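Alpha-L-rhamnosidase (Aspergillus terreus, PDB 6GSZ) probably hydrolyses terminal non-reducing alpha-L-rhamnose residues from alpha-L-rhamnosides, as a calcium-binding glycosidase. Local coordinates at residues Ala8-Arg13 against Gln22-Trp27; Leu16-Thr21 against Val99-Gly104; Ile342-Pro347 against Phe379-Glu384. All coordinates share one frame; numbering follows the deposited sequence. Where two conformers were deposited one is given.

Contact 1 (Ala8-Arg13 against Gln22-Trp27); sequences AFEHHR and QPRVSW
Arg24 wraps its side chain around the carboxylate of Glu10. From the root outward, CB of Arg24 lies 3.4 Å from Glu10 OE2, and CG rests equally near that oxygen. CD then turns the chain, bent at chi3 (-65°), and NE donates to Glu10 OE2 at 3.0 Å. At the tip, NH2 reaches Glu10 OE1 at 2.9 Å in a nearly straight bond, 169° at the hydrogen, while NH1 turns outward to a salt bridge with Asp544. The grip is side-on: both Glu10 oxygens lie close to the guanidinium plane, but that plane and the carboxylate are 39° apart, and NH2 meets OE1 from above the latter. OE2 also accepts from the backbone N of Arg24 at 2.9 Å; N and NE come from one face, both tilted out of the carboxylate plane. Water 2 joins OE2 to Gln22 O, and Arg492 forms another salt bridge with OE1, which would offset the charge of the buried carboxylate. Along the backbone, Glu10 N donates to Arg24 O at 2.9 Å, and Ala8 exchanges two backbone bonds with Ser26. Water 1 lies within hydrogen-bonding reach of Ala8 O, Glu10 O and Ser26 OG; the hydroxyl also meets Leu64 N. Phe9 packs CB on Pro23 CB at 4.1 Å and CE1 on Val25 CG2 at 4.0 Å. This is an antiparallel pairing of strands 3-9 and 25-30 in the N-terminal immunoglobulin-like domain, ending in a type II' turn from Phe9 to His12, where Ala8, Glu10, His11, His12 and Ser26 help line a pocket holding 2-(2-methoxyethoxy)ethanol, probably from the crystallisation liquor.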
loop_
_atom_site.group_PDB
_atom_site.type_symbol
_atom_site.label_atom_id
_atom_site.label_comp_id
_atom_site.label_asym_id
_atom_site.label_seq_id
_atom_site.Cartn_x
_atom_site.Cartn_y
_atom_site.Cartn_z
ATOM N N ALA A 8 -5.856 -0.389 19.666
ATOM C CA ALA A 8 -6.432 -0.416 18.360
ATOM C C ALA A 8 -7.330 -1.640 18.162
ATOM O O ALA A 8 -7.149 -2.703 18.796
ATOM C CB ALA A 8 -5.357 -0.354 17.331
ATOM N N PHE A 9 -8.294 -1.501 17.247
ATOM C CA PHE A 9 -9.265 -2.511 16.939
ATOM C C PHE A 9 -8.994 -3.101 15.555
ATOM O O PHE A 9 -8.813 -2.348 14.573
ATOM C CB PHE A 9 -10.645 -1.882 17.009
ATOM C CG PHE A 9 -10.913 -1.282 18.361
ATOM C CD1 PHE A 9 -11.253 -2.081 19.444
ATOM C CD2 PHE A 9 -10.666 0.062 18.588
ATOM C CE1 PHE A 9 -11.378 -1.541 20.709
ATOM C CE2 PHE A 9 -10.834 0.607 19.848
ATOM C CZ PHE A 9 -11.171 -0.193 20.921
ATOM N N GLU A 10 -8.980 -4.444 15.462
ATOM C CA GLU A 10 -8.581 -5.123 14.220
ATOM C C GLU A 10 -7.272 -4.487 13.749
ATOM O O GLU A 10 -6.323 -4.349 14.521
ATOM C CB GLU A 10 -9.738 -5.134 13.210
ATOM C CG GLU A 10 -10.948 -5.894 13.744
ATOM C CD GLU A 10 -10.820 -7.416 13.771
ATOM O OE1 GLU A 10 -10.316 -7.950 12.755
ATOM O OE2 GLU A 10 -11.250 -8.039 14.782
ATOM N N HIS A 11 -7.222 -4.102 12.462
ATOM C CA HIS A 11 -6.088 -3.430 11.868
ATOM C C HIS A 11 -6.416 -1.967 11.528
ATOM O O HIS A 11 -5.638 -1.294 10.810
ATOM C CB HIS A 11 -5.551 -4.182 10.658
ATOM C CG HIS A 11 -5.077 -5.545 11.037
ATOM N ND1 HIS A 11 -3.879 -5.784 11.719
ATOM C CD2 HIS A 11 -5.696 -6.728 10.904
ATOM C CE1 HIS A 11 -3.799 -7.081 11.941
ATOM N NE2 HIS A 11 -4.895 -7.679 11.499
ATOM N N HIS A 12 -7.451 -1.451 12.180
ATOM C CA HIS A 12 -7.857 -0.061 11.962
ATOM C C HIS A 12 -6.961 0.895 12.753
ATOM O O HIS A 12 -6.637 0.623 13.921
ATOM C CB HIS A 12 -9.280 0.141 12.455
ATOM C CG HIS A 12 -10.315 -0.774 11.877
ATOM N ND1 HIS A 12 -10.737 -0.680 10.552
ATOM C CD2 HIS A 12 -11.092 -1.718 12.440
ATOM C CE1 HIS A 12 -11.692 -1.591 10.365
ATOM N NE2 HIS A 12 -11.905 -2.263 11.507
ATOM N N ARG A 13 -6.601 2.040 12.183
ATOM C CA ARG A 13 -5.867 3.056 12.926
ATOM C C ARG A 13 -6.798 3.731 13.950
ATOM O O ARG A 13 -6.388 4.076 15.065
ATOM C CB ARG A 13 -5.231 4.109 12.010
ATOM C CG ARG A 13 -4.200 3.568 11.031
ATOM C CD ARG A 13 -3.288 4.618 10.400
ATOM N NE ARG A 13 -2.452 5.260 11.421
ATOM C CZ ARG A 13 -1.655 6.302 11.214
ATOM N NH1 ARG A 13 -1.570 6.831 9.991
ATOM N NH2 ARG A 13 -0.935 6.805 12.219
ATOM N N GLN A 22 -17.734 -7.423 17.082
ATOM C CA GLN A 22 -16.891 -8.014 18.153
ATOM C C GLN A 22 -15.437 -7.779 17.743
ATOM O O GLN A 22 -14.674 -8.729 17.521
ATOM C CB GLN A 22 -17.221 -9.495 18.360
ATOM C CG GLN A 22 -18.662 -9.746 18.779
ATOM C CD GLN A 22 -19.000 -11.211 18.856
ATOM O OE1 GLN A 22 -18.793 -11.846 19.868
ATOM N NE2 GLN A 22 -19.430 -11.765 17.762
ATOM N N PRO A 23 -14.982 -6.517 17.624
ATOM C CA PRO A 23 -13.640 -6.235 17.110
ATOM C C PRO A 23 -12.576 -6.723 18.091
ATOM O O PRO A 23 -12.698 -6.491 19.315
ATOM C CB PRO A 23 -13.613 -4.707 16.997
ATOM C CG PRO A 23 -14.612 -4.256 18.010
ATOM C CD PRO A 23 -15.727 -5.285 17.929
ATOM N N ARG A 24 -11.510 -7.328 17.552
ATOM C CA ARG A 24 -10.376 -7.728 18.381
ATOM C C ARG A 24 -9.604 -6.479 18.793
ATOM O O ARG A 24 -9.629 -5.457 18.099
ATOM C CB ARG A 24 -9.515 -8.740 17.609
ATOM C CG ARG A 24 -10.252 -10.056 17.340
ATOM C CD ARG A 24 -9.483 -10.949 16.410
ATOM N NE ARG A 24 -9.365 -10.364 15.094
ATOM C CZ ARG A 24 -8.455 -10.692 14.191
ATOM N NH1 ARG A 24 -7.576 -11.651 14.469
ATOM N NH2 ARG A 24 -8.390 -10.060 13.014
ATOM N N VAL A 25 -8.877 -6.604 19.917
ATOM C CA VAL A 25 -8.209 -5.503 20.567
ATOM C C VAL A 25 -6.715 -5.810 20.634
ATOM O O VAL A 25 -6.314 -6.925 20.953
ATOM C CB VAL A 25 -8.791 -5.239 21.976
ATOM C CG1 VAL A 25 -8.229 -3.959 22.560
ATOM C CG2 VAL A 25 -10.320 -5.234 21.940
ATOM N N SER A 26 -5.901 -4.791 20.434
ATOM C CA SER A 26 -4.441 -4.865 20.548
ATOM C C SER A 26 -3.910 -3.633 21.278
ATOM O O SER A 26 -4.485 -2.561 21.157
ATOM C CB SER A 26 -3.764 -4.936 19.196
ATOM O OG SER A 26 -4.247 -5.996 18.401
ATOM N N TRP A 27 -2.819 -3.791 22.016
ATOM C CA TRP A 27 -2.170 -2.642 22.598
ATOM C C TRP A 27 -0.676 -2.751 22.386
ATOM O O TRP A 27 -0.087 -3.804 22.638
ATOM C CB TRP A 27 -2.538 -2.480 24.079
ATOM C CG TRP A 27 -2.480 -3.745 24.890
ATOM C CD1 TRP A 27 -1.489 -4.176 25.736
ATOM C CD2 TRP A 27 -3.558 -4.670 25.038
ATOM N NE1 TRP A 27 -1.885 -5.337 26.327
ATOM C CE2 TRP A 27 -3.138 -5.668 25.945
ATOM C CE3 TRP A 27 -4.847 -4.747 24.478
ATOM C CZ2 TRP A 27 -3.959 -6.723 26.288
ATOM C CZ3 TRP A 27 -5.666 -5.794 24.821
ATOM C CH2 TRP A 27 -5.220 -6.781 25.724
HETATM O O HOH W 1 -6.373 -4.982 17.189
HETATM O O HOH W 2 -13.490 -9.550 14.978
#

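Contact 2 (Leu16-Thr21 against Val99-Gly104); sequences LGIGET and VTVEPG
Leu16 and Glu102 both swing CG away from the backbone N (chi1 173° and 180°), which lays the two side chains alongside each other, pointing the same way. Glu102 runs on extended, and Leu16 CD1 rests against its carboxylate carbon CD at 3.6 Å, nearly as close to each oxygen. Ile18 takes a different first torsion, chi1 67°, with CG1 set between N and the carbonyl carbon; this brings CD1 to Val101 CG2 at 3.7 Å. Between these side chains the parallel pairing is broken by a beta bulge. Glu102 O accepts from two successive amides, Gly17 N at 2.8 Å and Ile18 N at 3.1 Å, the first bond being more bent at its hydrogen. The register moves by one residue, and Gly104 N then returns a bond to Ile18 O at 2.8 Å. Gly17 and Gly104 come together to 3.6 Å between their CA atoms, and Gly104 has no side chain to collide with Gly17 O. Pro103 CG covers Glu20 O at 3.7 Å, and this buried carbonyl has no hydrogen-bond partner in the model. Strand 15-18 is thereby joined to strand 99-103 at one edge of a five-stranded sheet, the parallel pairing of the second strand with the last, as of A' with G in immunoglobulin-like folds. Leu16 also touches Thr186 and Asp188 of strand 182-188. Across the pairing itself the polar ties are all backbone to backbone; the Glu102 carboxylate offers Leu16 only van der Waals contact, while its OE2 forms a salt bridge with Arg148 and OE1 too has a partner outside the segments.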
loop_
_atom_site.group_PDB
_atom_site.type_symbol
_atom_site.label_atom_id
_atom_site.label_comp_id
_atom_site.label_asym_id
_atom_site.label_seq_id
_atom_site.Cartn_x
_atom_site.Cartn_y
_atom_site.Cartn_z
ATOM N N LEU A 16 -14.106 4.180 13.618
ATOM C CA LEU A 16 -15.422 4.826 13.425
ATOM C C LEU A 16 -16.067 4.244 12.159
ATOM O O LEU A 16 -15.530 4.412 11.052
ATOM C CB LEU A 16 -15.255 6.345 13.360
ATOM C CG LEU A 16 -16.538 7.091 12.982
ATOM C CD1 LEU A 16 -17.636 6.841 14.004
ATOM C CD2 LEU A 16 -16.284 8.583 12.799
ATOM N N GLY A 17 -17.213 3.590 12.337
ATOM C CA GLY A 17 -17.973 3.060 11.231
ATOM C C GLY A 17 -17.484 1.720 10.714
ATOM O O GLY A 17 -17.657 1.369 9.542
ATOM N N ILE A 18 -16.896 0.926 11.629
ATOM C CA ILE A 18 -16.273 -0.342 11.280
ATOM C C ILE A 18 -17.331 -1.423 11.010
ATOM O O ILE A 18 -18.515 -1.320 11.358
ATOM C CB ILE A 18 -15.247 -0.781 12.340
ATOM C CG1 ILE A 18 -15.892 -1.135 13.671
ATOM C CG2 ILE A 18 -14.178 0.296 12.502
ATOM C CD1 ILE A 18 -14.967 -1.841 14.643
ATOM N N GLY A 19 -16.865 -2.529 10.436
ATOM C CA GLY A 19 -17.716 -3.646 10.075
ATOM C C GLY A 19 -17.875 -4.702 11.161
ATOM O O GLY A 19 -18.723 -5.571 11.058
ATOM N N GLU A 20 -17.045 -4.653 12.190
ATOM C CA GLU A 20 -16.999 -5.701 13.236
ATOM C C GLU A 20 -17.883 -5.286 14.417
ATOM O O GLU A 20 -17.761 -4.181 14.923
ATOM C CB GLU A 20 -15.574 -5.931 13.753
ATOM C CG GLU A 20 -14.637 -6.412 12.675
ATOM C CD GLU A 20 -13.990 -5.334 11.803
ATOM O OE1 GLU A 20 -13.926 -4.155 12.254
ATOM O OE2 GLU A 20 -13.461 -5.725 10.733
ATOM N N THR A 21 -18.721 -6.202 14.889
ATOM C CA THR A 21 -19.487 -5.982 16.130
ATOM C C THR A 21 -18.736 -6.564 17.336
ATOM O O THR A 21 -19.065 -6.191 18.483
ATOM C CB THR A 21 -20.852 -6.653 16.049
ATOM O OG1 THR A 21 -20.688 -8.055 15.860
ATOM C CG2 THR A 21 -21.679 -6.051 14.942
ATOM N N VAL A 99 -9.895 5.254 23.982
ATOM C CA VAL A 99 -10.188 5.269 22.555
ATOM C C VAL A 99 -11.646 4.845 22.372
ATOM O O VAL A 99 -12.235 4.225 23.219
ATOM C CB VAL A 99 -9.259 4.295 21.801
ATOM C CG1 VAL A 99 -7.809 4.735 21.841
ATOM C CG2 VAL A 99 -9.370 2.862 22.300
ATOM N N THR A 100 -12.206 5.179 21.204
ATOM C CA THR A 100 -13.585 4.826 20.889
ATOM C C THR A 100 -13.635 3.782 19.758
ATOM O O THR A 100 -12.726 3.661 18.915
ATOM C CB THR A 100 -14.401 6.072 20.506
ATOM O OG1 THR A 100 -13.772 6.739 19.411
ATOM C CG2 THR A 100 -14.522 7.017 21.683
ATOM N N VAL A 101 -14.726 3.035 19.754
ATOM C CA VAL A 101 -15.009 2.049 18.720
ATOM C C VAL A 101 -16.514 2.046 18.437
ATOM O O VAL A 101 -17.307 2.120 19.348
ATOM C CB VAL A 101 -14.472 0.666 19.131
ATOM C CG1 VAL A 101 -15.038 0.197 20.463
ATOM C CG2 VAL A 101 -14.723 -0.370 18.052
ATOM N N GLU A 102 -16.883 2.040 17.149
ATOM C CA GLU A 102 -18.295 2.200 16.772
ATOM C C GLU A 102 -18.523 1.539 15.424
ATOM O O GLU A 102 -17.894 1.933 14.433
ATOM C CB GLU A 102 -18.565 3.697 16.645
ATOM C CG GLU A 102 -19.979 4.022 16.250
ATOM C CD GLU A 102 -20.238 5.523 16.183
ATOM O OE1 GLU A 102 -19.675 6.275 17.012
ATOM O OE2 GLU A 102 -21.005 5.956 15.264
ATOM N N PRO A 103 -19.389 0.527 15.322
ATOM C CA PRO A 103 -19.711 -0.033 14.019
ATOM C C PRO A 103 -20.506 0.946 13.153
ATOM O O PRO A 103 -21.240 1.807 13.662
ATOM C CB PRO A 103 -20.561 -1.259 14.340
ATOM C CG PRO A 103 -20.197 -1.587 15.774
ATOM C CD PRO A 103 -20.044 -0.225 16.419
ATOM N N GLY A 104 -20.399 0.714 11.842
ATOM C CA GLY A 104 -21.150 1.456 10.832
ATOM C C GLY A 104 -22.535 0.870 10.600
ATOM O O GLY A 104 -23.222 0.441 11.515
#

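Contact 3 (Ile342-Pro347 against Phe379-Glu384); sequences IRVKGP and FTLSGE. With CA (calcium ion), chain J.
Ile342 sets CD1 over one face of the Phe379 ring, 4.2 Å from its centroid and 22° off the normal, a CH-pi contact displaced toward the rim. Its chi1 of 68° directs CG1 and the terminal methyl to the ring. Two residues on, Val344 CG1 meets Leu381 CD2 at 3.9 Å, the two side chains crossing at about a right angle. Leu381 packs against the extended backbone of Gly346 and Pro347: CD2 comes to 3.8 Å from Gly346 N, and CB to 3.4 Å from Pro347 O. No hydrogen bond links the segments; Gly383 CA makes a CA-H...O contact with Gly346 O. Ser382 OG accepts from Glu384 N in an ST turn. Beyond it, Glu384, in one of two deposited conformers and beside a crystal neighbour, binds a calcium ion through both carboxylate oxygens, and four waters complete the modelled shell, a site to be read with caution. Strand 339-344 pairs with 387-389 in one sheet and strand 376-380 with 351-361 in another, so these side chains fill the interface of the concanavalin-like domain's two sheets, where Trp389 meets Ile342 and Phe379.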
loop_
_atom_site.group_PDB
_atom_site.type_symbol
_atom_site.label_atom_id
_atom_site.label_comp_id
_atom_site.label_asym_id
_atom_site.label_seq_id
_atom_site.Cartn_x
_atom_site.Cartn_y
_atom_site.Cartn_z
ATOM N N ILE A 342 -2.250 25.652 -5.526
ATOM C CA ILE A 342 -1.838 26.962 -6.032
ATOM C C ILE A 342 -2.599 28.029 -5.250
ATOM O O ILE A 342 -3.710 27.770 -4.764
ATOM C CB ILE A 342 -2.061 27.105 -7.557
ATOM C CG1 ILE A 342 -3.542 27.124 -7.958
ATOM C CG2 ILE A 342 -1.243 26.053 -8.290
ATOM C CD1 ILE A 342 -3.801 27.228 -9.447
ATOM N N ARG A 343 -1.941 29.190 -5.106
ATOM C CA ARG A 343 -2.532 30.370 -4.553
ATOM C C ARG A 343 -2.149 31.521 -5.476
ATOM O O ARG A 343 -0.970 31.877 -5.554
ATOM C CB ARG A 343 -2.025 30.585 -3.124
ATOM C CG ARG A 343 -2.487 29.505 -2.155
ATOM C CD ARG A 343 -1.759 29.401 -0.833
ATOM N NE ARG A 343 -2.392 28.443 0.076
ATOM C CZ ARG A 343 -2.019 28.262 1.343
ATOM N NH1 ARG A 343 -0.904 28.825 1.781
ATOM N NH2 ARG A 343 -2.762 27.545 2.169
ATOM N N VAL A 344 -3.130 32.049 -6.211
ATOM C CA VAL A 344 -2.794 32.838 -7.366
ATOM C C VAL A 344 -3.924 33.827 -7.656
ATOM O O VAL A 344 -5.084 33.510 -7.481
ATOM C CB VAL A 344 -2.539 31.918 -8.576
ATOM C CG1 VAL A 344 -3.768 31.072 -8.920
ATOM C CG2 VAL A 344 -2.048 32.693 -9.791
ATOM N N LYS A 345 -3.543 35.010 -8.154
ATOM C CA LYS A 345 -4.473 36.009 -8.674
ATOM C C LYS A 345 -4.103 36.298 -10.131
ATOM O O LYS A 345 -2.942 36.416 -10.490
ATOM C CB LYS A 345 -4.422 37.314 -7.860
ATOM C CG LYS A 345 -5.230 38.447 -8.480
ATOM C CD LYS A 345 -5.547 39.575 -7.540
ATOM C CE LYS A 345 -6.638 40.459 -8.121
ATOM N NZ LYS A 345 -6.686 41.785 -7.475
ATOM N N GLY A 346 -5.102 36.449 -10.985
ATOM C CA GLY A 346 -4.798 36.779 -12.348
ATOM C C GLY A 346 -6.044 37.162 -13.120
ATOM O O GLY A 346 -7.145 37.131 -12.574
ATOM N N PRO A 347 -5.889 37.507 -14.412
ATOM C CA PRO A 347 -7.003 37.978 -15.218
ATOM C C PRO A 347 -8.137 36.959 -15.415
ATOM O O PRO A 347 -7.907 35.774 -15.712
ATOM C CB PRO A 347 -6.336 38.275 -16.566
ATOM C CG PRO A 347 -4.902 38.567 -16.211
ATOM C CD PRO A 347 -4.616 37.510 -15.168
ATOM N N PHE A 379 -6.378 25.458 -15.096
ATOM C CA PHE A 379 -7.117 26.251 -14.147
ATOM C C PHE A 379 -7.406 27.605 -14.785
ATOM O O PHE A 379 -6.469 28.340 -15.096
ATOM C CB PHE A 379 -6.333 26.436 -12.844
ATOM C CG PHE A 379 -7.007 27.289 -11.811
ATOM C CD1 PHE A 379 -7.954 26.758 -10.949
ATOM C CD2 PHE A 379 -6.744 28.646 -11.758
ATOM C CE1 PHE A 379 -8.612 27.549 -10.031
ATOM C CE2 PHE A 379 -7.378 29.437 -10.826
ATOM C CZ PHE A 379 -8.325 28.896 -9.975
ATOM N N THR A 380 -8.691 27.903 -14.954
ATOM C CA THR A 380 -9.075 29.214 -15.506
ATOM C C THR A 380 -9.416 30.151 -14.340
ATOM O O THR A 380 -10.306 29.858 -13.487
ATOM C CB THR A 380 -10.203 29.132 -16.516
ATOM O OG1 THR A 380 -9.780 28.285 -17.582
ATOM C CG2 THR A 380 -10.606 30.506 -17.031
ATOM N N LEU A 381 -8.697 31.280 -14.314
ATOM C CA LEU A 381 -8.773 32.299 -13.261
ATOM C C LEU A 381 -10.081 33.096 -13.383
ATOM O O LEU A 381 -10.677 33.206 -14.476
ATOM C CB LEU A 381 -7.591 33.260 -13.423
ATOM C CG LEU A 381 -6.227 32.640 -13.140
ATOM C CD1 LEU A 381 -5.156 33.225 -14.050
ATOM C CD2 LEU A 381 -5.866 32.816 -11.684
ATOM N N SER A 382 -10.511 33.680 -12.267
ATOM C CA SER A 382 -11.748 34.468 -12.211
ATOM C C SER A 382 -11.476 35.977 -12.107
ATOM O O SER A 382 -12.422 36.746 -12.293
ATOM C CB SER A 382 -12.599 34.060 -11.048
ATOM O OG SER A 382 -11.987 34.477 -9.841
ATOM N N GLY A 383 -10.232 36.359 -11.790
ATOM C CA GLY A 383 -9.770 37.758 -11.442
ATOM C C GLY A 383 -10.457 38.355 -10.240
ATOM O O GLY A 383 -10.385 39.597 -10.055
ATOM N N GLU A 384 -11.148 37.497 -9.466
ATOM C CA GLU A 384 -11.823 37.860 -8.212
ATOM C C GLU A 384 -10.870 37.555 -7.057
ATOM O O GLU A 384 -11.131 36.668 -6.220
ATOM C CB GLU A 384 -13.108 37.061 -7.986
ATOM C CG GLU A 384 -14.136 37.193 -9.094
ATOM C CD GLU A 384 -15.348 36.282 -9.002
ATOM O OE1 GLU A 384 -15.548 35.512 -8.027
ATOM O OE2 GLU A 384 -16.075 36.293 -9.972
HETATM CA CA CA J . -17.255 34.396 -9.355
HETATM O O HOH W 3 -18.563 32.473 -10.189
HETATM O O HOH W 4 -18.006 33.632 -7.222
HETATM O O HOH W 5 -17.010 34.448 -11.762
HETATM O O HOH W 6 -15.461 32.897 -9.334
#

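Contacts 1 and 2 belong to the same immunoglobulin-like domain and touch, their centres about 10 Å apart: strand 15-18 follows strand 3-9 and precedes strand 25-30. His12 NE2 probably hydrogen-bonds Glu20 OE1 across them at 2.9 Å, and Phe9 packs on Val99. Contact 3 lies in another domain, its centre about 46 Å from that of contact 1 and 43 Å from that of contact 2. Contact 1 is partly buried and rich in charge and water. Contact 2 is buried and held by backbone bonds. Contact 3 is apolar and buried, although it lies farther from the chain centre than the others and leads to an exposed turn.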